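Local coordinates for hydrolase family protein (Deinococcus radiodurans R1, PDB 3CNH) that probably acts as a phosphatase of the haloacid dehalogenase-like superfamily, at residues W9-V14 with M104-N109; P89-L94 with V185-L190. One frame throughout, in Å; residues are numbered along the deposited sequence. Where two conformers were deposited one is given.

Contact 1 of 2, residues W9-V14 with M104-N109; sequences WDIGGV and MYSLNN. With NA (sodium ion), chain C; PO4 (phosphate ion), chain D.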
ATOM      1  N   TRP A   9      -2.570  -0.955   8.677  1.00 34.66           N
ATOM      2  CA  TRP A   9      -3.360  -0.562   7.518  1.00 34.20           C
ATOM      3  C   TRP A   9      -2.647  -0.691   6.183  1.00 34.35           C
ATOM      4  O   TRP A   9      -1.563  -0.191   5.957  1.00 34.63           O
ATOM      5  CB  TRP A   9      -3.811   0.912   7.619  1.00 33.24           C
ATOM      6  CG  TRP A   9      -4.778   1.245   8.694  1.00 33.14           C
ATOM      7  CD1 TRP A   9      -4.511   1.411  10.030  1.00 35.92           C
ATOM      8  CD2 TRP A   9      -6.186   1.461   8.541  1.00 33.21           C
ATOM      9  NE1 TRP A   9      -5.670   1.678  10.714  1.00 35.23           N
ATOM     10  CE2 TRP A   9      -6.715   1.725   9.826  1.00 34.07           C
ATOM     11  CE3 TRP A   9      -7.058   1.418   7.456  1.00 36.36           C
ATOM     12  CZ2 TRP A   9      -8.066   1.992  10.032  1.00 36.11           C
ATOM     13  CZ3 TRP A   9      -8.374   1.692   7.657  1.00 34.98           C
ATOM     14  CH2 TRP A   9      -8.879   1.948   8.941  1.00 34.01           C
ATOM     15  N   ASP A  10      -3.329  -1.390   5.320  1.00 32.83           N
ATOM     16  CA  ASP A  10      -3.021  -1.405   3.881  1.00 34.08           C
ATOM     17  C   ASP A  10      -3.342   0.035   3.448  1.00 33.57           C
ATOM     18  O   ASP A  10      -4.220   0.712   4.045  1.00 34.12           O
ATOM     19  CB  ASP A  10      -3.968  -2.437   3.263  1.00 35.54           C
ATOM     20  CG  ASP A  10      -3.872  -2.594   1.818  1.00 44.74           C
ATOM     21  OD1 ASP A  10      -2.806  -2.392   1.253  1.00 38.08           O
ATOM     22  OD2 ASP A  10      -4.938  -3.031   1.242  1.00 43.39           O
ATOM     23  N   ILE A  11      -2.639   0.515   2.428  1.00 33.47           N
ATOM     24  CA  ILE A  11      -2.927   1.869   1.909  1.00 32.81           C
ATOM     25  C   ILE A  11      -3.738   1.775   0.614  1.00 32.87           C
ATOM     26  O   ILE A  11      -4.881   2.184   0.543  1.00 32.64           O
ATOM     27  CB  ILE A  11      -1.694   2.722   1.758  1.00 32.32           C
ATOM     28  CG1 ILE A  11      -0.997   2.852   3.128  1.00 35.71           C
ATOM     29  CG2 ILE A  11      -2.045   4.120   1.199  1.00 35.84           C
ATOM     30  CD1 ILE A  11       0.284   3.688   3.121  1.00 34.61           C
ATOM     31  N   GLY A  12      -3.141   1.171  -0.395  1.00 33.90           N
ATOM     32  CA  GLY A  12      -3.836   1.014  -1.695  1.00 35.61           C
ATOM     33  C   GLY A  12      -5.082   0.149  -1.623  1.00 35.92           C
ATOM     34  O   GLY A  12      -5.020  -0.994  -1.179  1.00 38.55           O
ATOM     35  N   GLY A  13      -6.186   0.698  -2.090  1.00 35.32           N
ATOM     36  CA  GLY A  13      -7.487   0.044  -2.084  1.00 36.42           C
ATOM     37  C   GLY A  13      -8.245   0.149  -0.781  1.00 37.04           C
ATOM     38  O   GLY A  13      -9.360  -0.375  -0.650  1.00 37.90           O
ATOM     39  N   VAL A  14      -7.635   0.854   0.161  1.00 35.19           N
ATOM     40  CA  VAL A  14      -8.224   1.051   1.493  1.00 33.38           C
ATOM     41  C   VAL A  14      -8.309   2.544   1.808  1.00 32.89           C
ATOM     42  O   VAL A  14      -9.392   3.160   1.756  1.00 34.10           O
ATOM     43  CB  VAL A  14      -7.454   0.257   2.558  1.00 34.17           C
ATOM     44  CG1 VAL A  14      -7.976   0.496   3.969  1.00 31.33           C
ATOM     45  CG2 VAL A  14      -7.528  -1.257   2.259  1.00 35.95           C
HETATM   46  N   MSE A 104      -1.592   3.247  15.306  1.00 32.94           N
HETATM   47  CA  MSE A 104      -1.802   2.666  13.991  1.00 33.51           C
HETATM   48  C   MSE A 104      -0.583   2.843  13.111  1.00 33.10           C
HETATM   49  O   MSE A 104       0.155   3.818  13.208  1.00 33.18           O
HETATM   50  CB  MSE A 104      -3.058   3.278  13.349  1.00 34.32           C
HETATM   51  CG  MSE A 104      -4.218   3.354  14.314  1.00 33.79           C
HETATM   52 SE   MSE A 104      -5.949   3.702  13.487  0.75 30.49          SE
HETATM   53  CE  MSE A 104      -5.331   5.066  12.252  1.00 32.60           C
ATOM     54  N   TYR A 105      -0.416   1.888  12.212  1.00 31.97           N
ATOM     55  CA  TYR A 105       0.765   1.808  11.351  1.00 32.12           C
ATOM     56  C   TYR A 105       0.350   1.320   9.973  1.00 33.48           C
ATOM     57  O   TYR A 105      -0.683   0.677   9.834  1.00 34.93           O
ATOM     58  CB  TYR A 105       1.742   0.763  11.939  1.00 31.68           C
ATOM     59  CG  TYR A 105       2.045   0.936  13.410  1.00 31.96           C
ATOM     60  CD1 TYR A 105       1.233   0.381  14.372  1.00 34.87           C
ATOM     61  CD2 TYR A 105       3.135   1.667  13.831  1.00 31.79           C
ATOM     62  CE1 TYR A 105       1.490   0.588  15.729  1.00 32.22           C
ATOM     63  CE2 TYR A 105       3.428   1.849  15.162  1.00 30.86           C
ATOM     64  CZ  TYR A 105       2.600   1.304  16.125  1.00 30.94           C
ATOM     65  OH  TYR A 105       2.866   1.505  17.478  1.00 31.73           O
ATOM     66  N   SER A 106       1.125   1.673   8.952  1.00 32.21           N
ATOM     67  CA  SER A 106       0.867   1.055   7.633  1.00 31.82           C
ATOM     68  C   SER A 106       1.603  -0.253   7.574  1.00 31.71           C
ATOM     69  O   SER A 106       2.658  -0.455   8.202  1.00 34.03           O
ATOM     70  CB  SER A 106       1.270   1.925   6.417  1.00 32.97           C
ATOM     71  OG  SER A 106       2.652   1.803   6.105  1.00 32.03           O
ATOM     72  N   LEU A 107       1.054  -1.122   6.745  1.00 31.98           N
ATOM     73  CA  LEU A 107       1.720  -2.386   6.370  1.00 31.85           C
ATOM     74  C   LEU A 107       1.307  -2.573   4.917  1.00 33.66           C
ATOM     75  O   LEU A 107       0.179  -2.964   4.625  1.00 34.75           O
ATOM     76  CB  LEU A 107       1.303  -3.557   7.264  1.00 32.59           C
ATOM     77  CG  LEU A 107       2.133  -4.815   7.049  1.00 35.49           C
ATOM     78  CD1 LEU A 107       3.579  -4.612   7.556  1.00 40.53           C
ATOM     79  CD2 LEU A 107       1.553  -6.065   7.717  1.00 42.22           C
ATOM     80  N   ASN A 108       2.186  -2.155   4.018  1.00 32.39           N
ATOM     81  CA  ASN A 108       1.788  -1.976   2.622  1.00 33.13           C
ATOM     82  C   ASN A 108       2.893  -2.168   1.651  1.00 32.54           C
ATOM     83  O   ASN A 108       4.076  -2.094   2.003  1.00 33.35           O
ATOM     84  CB  ASN A 108       1.221  -0.551   2.421  1.00 33.26           C
ATOM     85  CG  ASN A 108       2.297   0.542   2.486  1.00 36.00           C
ATOM     86  OD1 ASN A 108       2.974   0.720   3.505  1.00 34.43           O
ATOM     87  ND2 ASN A 108       2.440   1.298   1.387  1.00 33.81           N
ATOM     88  N   ASN A 109       2.478  -2.528   0.446  1.00 32.41           N
ATOM     89  CA  ASN A 109       3.411  -2.714  -0.677  1.00 32.26           C
ATOM     90  C   ASN A 109       3.405  -1.509  -1.602  1.00 33.91           C
ATOM     91  O   ASN A 109       2.384  -1.148  -2.182  1.00 35.00           O
ATOM     92  CB  ASN A 109       3.019  -3.923  -1.520  1.00 32.47           C
ATOM     93  CG  ASN A 109       3.091  -5.258  -0.760  1.00 37.77           C
ATOM     94  OD1 ASN A 109       3.672  -5.353   0.344  1.00 36.39           O
ATOM     95  ND2 ASN A 109       2.551  -6.329  -1.403  1.00 38.54           N
TER
HETATM   96 NA    NA C 200      -4.635  -3.242  -1.109  1.00 25.67          NA
HETATM   97  P   PO4 D 201      -0.824  -1.715  -0.808  0.75 27.09           P
HETATM   98  O1  PO4 D 201      -0.190  -2.776  -0.032  0.75 21.14           O
HETATM   99  O2  PO4 D 201      -2.256  -2.128  -1.170  0.75 26.60           O
HETATM  100  O3  PO4 D 201      -0.725  -0.295  -0.230  0.75 24.64           O
HETATM  101  O4  PO4 D 201      -0.204  -1.581  -2.199  0.75 28.79           O
HETATM  102  O   HOH W   1      -4.951  -3.099  -3.420  1.00 41.99           O
HETATM  103  O   HOH W   2      -3.799  -5.323  -0.893  1.00 25.51           O
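Trp9 and Ser106 pair in parallel register. Trp9 N donates to Tyr105 O at 2.8 Å, and Leu107 N returns to Trp9 O at 2.9 Å. Beside them the selenium of Met104, a selenomethionine, lies 3.4 Å from Trp9 NE1, an oblique Met-aromatic contact at a buried indole nitrogen that has no hydrogen-bond partner.

Asn108 joins this pairing to the anion site. Its CB lies 3.3 Å from phosphate O3. Because CG stands between the backbone N and the carbonyl carbon (chi1 71°), the amide stands off the strand on the face shared with Ser106 OG, and CG comes 3.8 Å from Ile11 CD1. OD1 leans back toward Ser106 and accepts from its OG at 2.8 Å, tilted out of the amide plane, and from Thr133, while ND2 lies 3.7 Å from Ile11 CD1 and binds Asn115. With a leucine in its place, Ser106, Thr133 and Asn115 would probably lose their common amide partner.

Beyond this amide, Gly12 N and Asn109 N, one from each segment, grip phosphate O3 and O1, the latter in a nearly straight bond (174°). Sodium is held by Asp10 OD2, Gly12 O, phosphate O2, two waters and Asp166; Lys141 forms a salt bridge with Asp10 and also binds the phosphate. The phosphate, probably from the crystallisation liquor, sits in a site consistent with the anion and metal pocket of haloacid dehalogenase-like enzymes. The segments meet mid-sheet, with strand 131-133 beside 103-108, strand 161-165 beside 6-9, and helix 89-98 packed on Trp9.

Contact 2 of 2, residues P89-L94 with V185-L190; sequences PEVLAL and VDAAQL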
ATOM      1  N   PRO A  89     -12.230   8.835   0.419  1.00 37.44           N
ATOM      2  CA  PRO A  89     -12.673   9.707   1.473  1.00 37.34           C
ATOM      3  C   PRO A  89     -13.291   9.117   2.719  1.00 35.42           C
ATOM      4  O   PRO A  89     -12.944   9.525   3.813  1.00 35.86           O
ATOM      5  CB  PRO A  89     -13.660  10.644   0.766  1.00 37.34           C
ATOM      6  CG  PRO A  89     -13.308  10.579  -0.664  1.00 39.29           C
ATOM      7  CD  PRO A  89     -12.821   9.206  -0.886  1.00 38.50           C
ATOM      8  N   GLU A  90     -14.206   8.179   2.551  1.00 35.86           N
ATOM      9  CA  GLU A  90     -14.907   7.640   3.718  1.00 36.55           C
ATOM     10  C   GLU A  90     -13.990   6.805   4.615  1.00 34.27           C
ATOM     11  O   GLU A  90     -14.068   6.882   5.849  1.00 34.73           O
ATOM     12  CB  GLU A  90     -16.156   6.843   3.323  1.00 38.40           C
ATOM     13  CG  GLU A  90     -17.202   7.625   2.530  1.00 45.68           C
ATOM     14  CD  GLU A  90     -18.328   6.722   1.993  1.00 56.25           C
ATOM     15  OE1 GLU A  90     -18.162   5.472   1.958  1.00 63.43           O
ATOM     16  OE2 GLU A  90     -19.379   7.263   1.592  1.00 64.54           O
ATOM     17  N   VAL A  91     -13.138   6.008   4.000  1.00 34.19           N
ATOM     18  CA  VAL A  91     -12.219   5.143   4.772  1.00 34.75           C
ATOM     19  C   VAL A  91     -11.148   6.009   5.430  1.00 36.20           C
ATOM     20  O   VAL A  91     -10.751   5.824   6.588  1.00 36.04           O
ATOM     21  CB  VAL A  91     -11.649   3.992   3.967  1.00 35.51           C
ATOM     22  CG1 VAL A  91     -10.629   3.261   4.810  1.00 34.72           C
ATOM     23  CG2 VAL A  91     -12.778   3.077   3.546  1.00 37.09           C
ATOM     24  N   LEU A  92     -10.685   6.987   4.676  1.00 37.75           N
ATOM     25  CA  LEU A  92      -9.733   7.981   5.224  0.50 37.67           C
ATOM     26  C   LEU A  92     -10.246   8.630   6.445  1.00 38.45           C
ATOM     27  O   LEU A  92      -9.559   8.777   7.452  1.00 40.54           O
ATOM     28  CB  LEU A  92      -9.460   9.124   4.262  0.50 38.56           C
ATOM     29  CG  LEU A  92      -8.337   8.817   3.310  0.50 32.35           C
ATOM     30  CD1 LEU A  92      -8.244   9.841   2.216  0.50 31.54           C
ATOM     31  CD2 LEU A  92      -7.034   8.749   4.089  0.50 32.32           C
ATOM     32  N   ALA A  93     -11.493   9.062   6.359  1.00 36.21           N
ATOM     33  CA  ALA A  93     -12.119   9.752   7.461  1.00 35.46           C
ATOM     34  C   ALA A  93     -12.205   8.854   8.689  1.00 34.66           C
ATOM     35  O   ALA A  93     -12.016   9.284   9.817  1.00 34.64           O
ATOM     36  CB  ALA A  93     -13.527  10.277   7.069  1.00 35.06           C
ATOM     37  N   LEU A  94     -12.497   7.590   8.450  1.00 34.41           N
ATOM     38  CA  LEU A  94     -12.612   6.610   9.551  1.00 32.97           C
ATOM     39  C   LEU A  94     -11.254   6.453  10.238  1.00 34.59           C
ATOM     40  O   LEU A  94     -11.116   6.467  11.470  1.00 34.50           O
ATOM     41  CB  LEU A  94     -13.064   5.249   9.004  1.00 32.73           C
ATOM     42  CG  LEU A  94     -13.024   4.053   9.958  1.00 32.52           C
ATOM     43  CD1 LEU A  94     -13.881   4.249  11.190  1.00 34.40           C
ATOM     44  CD2 LEU A  94     -13.417   2.746   9.212  1.00 38.20           C
ATOM     45  N   VAL A 185     -14.114  -3.604   2.742  1.00 34.43           N
ATOM     46  CA  VAL A 185     -15.062  -3.522   1.628  1.00 36.52           C
ATOM     47  C   VAL A 185     -15.555  -2.082   1.519  1.00 36.59           C
ATOM     48  O   VAL A 185     -15.530  -1.472   0.457  1.00 36.63           O
ATOM     49  CB  VAL A 185     -16.239  -4.461   1.822  1.00 38.81           C
ATOM     50  CG1 VAL A 185     -17.297  -4.231   0.747  1.00 43.14           C
ATOM     51  CG2 VAL A 185     -15.718  -5.908   1.755  1.00 41.47           C
ATOM     52  N   ASP A 186     -16.025  -1.560   2.636  1.00 35.52           N
ATOM     53  CA  ASP A 186     -16.394  -0.140   2.709  1.00 35.42           C
ATOM     54  C   ASP A 186     -16.298   0.392   4.122  1.00 35.73           C
ATOM     55  O   ASP A 186     -16.165  -0.361   5.078  1.00 35.04           O
ATOM     56  CB  ASP A 186     -17.757   0.156   2.092  1.00 36.87           C
ATOM     57  CG  ASP A 186     -18.898  -0.588   2.761  1.00 39.66           C
ATOM     58  OD1 ASP A 186     -19.196  -0.353   3.948  1.00 39.31           O
ATOM     59  OD2 ASP A 186     -19.553  -1.392   2.060  1.00 45.35           O
ATOM     60  N   ALA A 187     -16.364   1.710   4.219  1.00 35.96           N
ATOM     61  CA  ALA A 187     -16.133   2.383   5.492  1.00 35.67           C
ATOM     62  C   ALA A 187     -17.113   1.920   6.572  1.00 35.24           C
ATOM     63  O   ALA A 187     -16.732   1.713   7.709  1.00 36.16           O
ATOM     64  CB  ALA A 187     -16.195   3.927   5.329  1.00 37.02           C
ATOM     65  N   ALA A 188     -18.387   1.787   6.215  1.00 35.59           N
ATOM     66  CA  ALA A 188     -19.395   1.421   7.204  1.00 34.70           C
ATOM     67  C   ALA A 188     -19.176   0.014   7.726  1.00 33.70           C
ATOM     68  O   ALA A 188     -19.296  -0.256   8.918  1.00 35.02           O
ATOM     69  CB  ALA A 188     -20.840   1.593   6.666  1.00 35.97           C
ATOM     70  N   GLN A 189     -18.894  -0.864   6.789  1.00 33.88           N
ATOM     71  CA  GLN A 189     -18.634  -2.267   7.109  1.00 34.36           C
ATOM     72  C   GLN A 189     -17.366  -2.393   7.980  1.00 32.72           C
ATOM     73  O   GLN A 189     -17.341  -3.078   9.013  1.00 33.50           O
ATOM     74  CB  GLN A 189     -18.543  -3.108   5.824  1.00 33.99           C
ATOM     75  CG  GLN A 189     -17.831  -4.439   5.973  1.00 34.19           C
ATOM     76  CD  GLN A 189     -16.325  -4.358   5.742  1.00 32.38           C
ATOM     77  OE1 GLN A 189     -15.847  -3.509   4.981  1.00 33.83           O
ATOM     78  NE2 GLN A 189     -15.571  -5.290   6.331  1.00 33.94           N
ATOM     79  N   LEU A 190     -16.341  -1.658   7.593  1.00 33.57           N
ATOM     80  CA  LEU A 190     -15.068  -1.732   8.309  1.00 32.36           C
ATOM     81  C   LEU A 190     -15.251  -1.225   9.728  1.00 32.86           C
ATOM     82  O   LEU A 190     -14.778  -1.818  10.693  1.00 34.66           O
ATOM     83  CB  LEU A 190     -13.980  -0.929   7.595  1.00 33.49           C
ATOM     84  CG  LEU A 190     -12.576  -0.959   8.206  1.00 35.61           C
ATOM     85  CD1 LEU A 190     -12.008  -2.379   8.385  1.00 34.69           C
ATOM     86  CD2 LEU A 190     -11.582  -0.144   7.327  1.00 36.26           C
TER
HETATM   87  O   HOH W   3     -16.328   3.431   1.751  1.00 36.72           O
HETATM   88  O   HOH W   4     -19.578   3.075   3.842  1.00 39.01           O
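Ala187 meets Glu90 at the closest point between the two helices, their CB atoms 3.5 Å apart. The small methyl of Ala187 lets the backbones draw near, with Ala187 CA 4.8 Å from Val91 CA. Val91 turns its CG2 branch toward the first turn of the other helix, 3.9 Å from Ala187 CB, while its CG1 looks more loosely toward Leu190 CD2. One turn further along, Leu94 and Leu190 meet slantwise through their methyls, CD2 to CD2 at 3.9 Å. Leu94 holds CG opposite its backbone N (chi1 170°), a swing that carries CD2 across to Leu190 and near Ala187 O.

Above this apolar seam, toward solvent, Glu90 extends alongside the start of helix 187-196. Its OE1 accepts at 2.8 Å from water 3, which in turn accepts from Ala187 N; water 4 accepts from Ala188 N and donates only weakly to the same oxygen. The carboxylate thus reaches the first-turn amides through solvent.

Behind the seam, a capping box fixes the start of this helix. Asp186, the N-cap, takes Gln189 N on OD1 at 2.9 Å. Gln189 OE1 reciprocates with Asp186 N, in the amide plane, and takes Val185 N at 2.8 Å from above it. The NE2 of Gln189 binds Gln183 and Glu193, so both ends of the amide are held and its rotation is set.

The N-terminal turns of helices 89-98 and 187-196 thus pack together beside the parallel sheet, Val91 and Leu190 both touching Trp9 of strand 6-9. The interface divides by chemistry: apolar carbons make the direct contact, and water carries the polar link. Glu90 probably interacts favourably with the dipole of helix 187-196, although Asp186 OD1, 6.2 Å from Glu90 OE1, would partly offset this.

In the fold
Along the chain the segments alternate: 9-14, 89-94, 104-109, 185-190, so each contact closes across a segment of the other. Their centres lie 13 Å apart, contact 1 near the middle of the five-stranded parallel sheet and contact 2 between two helices packed beside it. Helix 89-98 leads directly into strand 103-108. Trp9 joins the two sites: its CZ3 lies 3.7 Å from Leu190 CD2 and 4.0 Å from Val91 CG1, and Val14 O meets Val91 CB nearby. The Rossmann-like core thus places the metal-bearing loop after its central strand, with the pair of helices covering the indole just behind that loop.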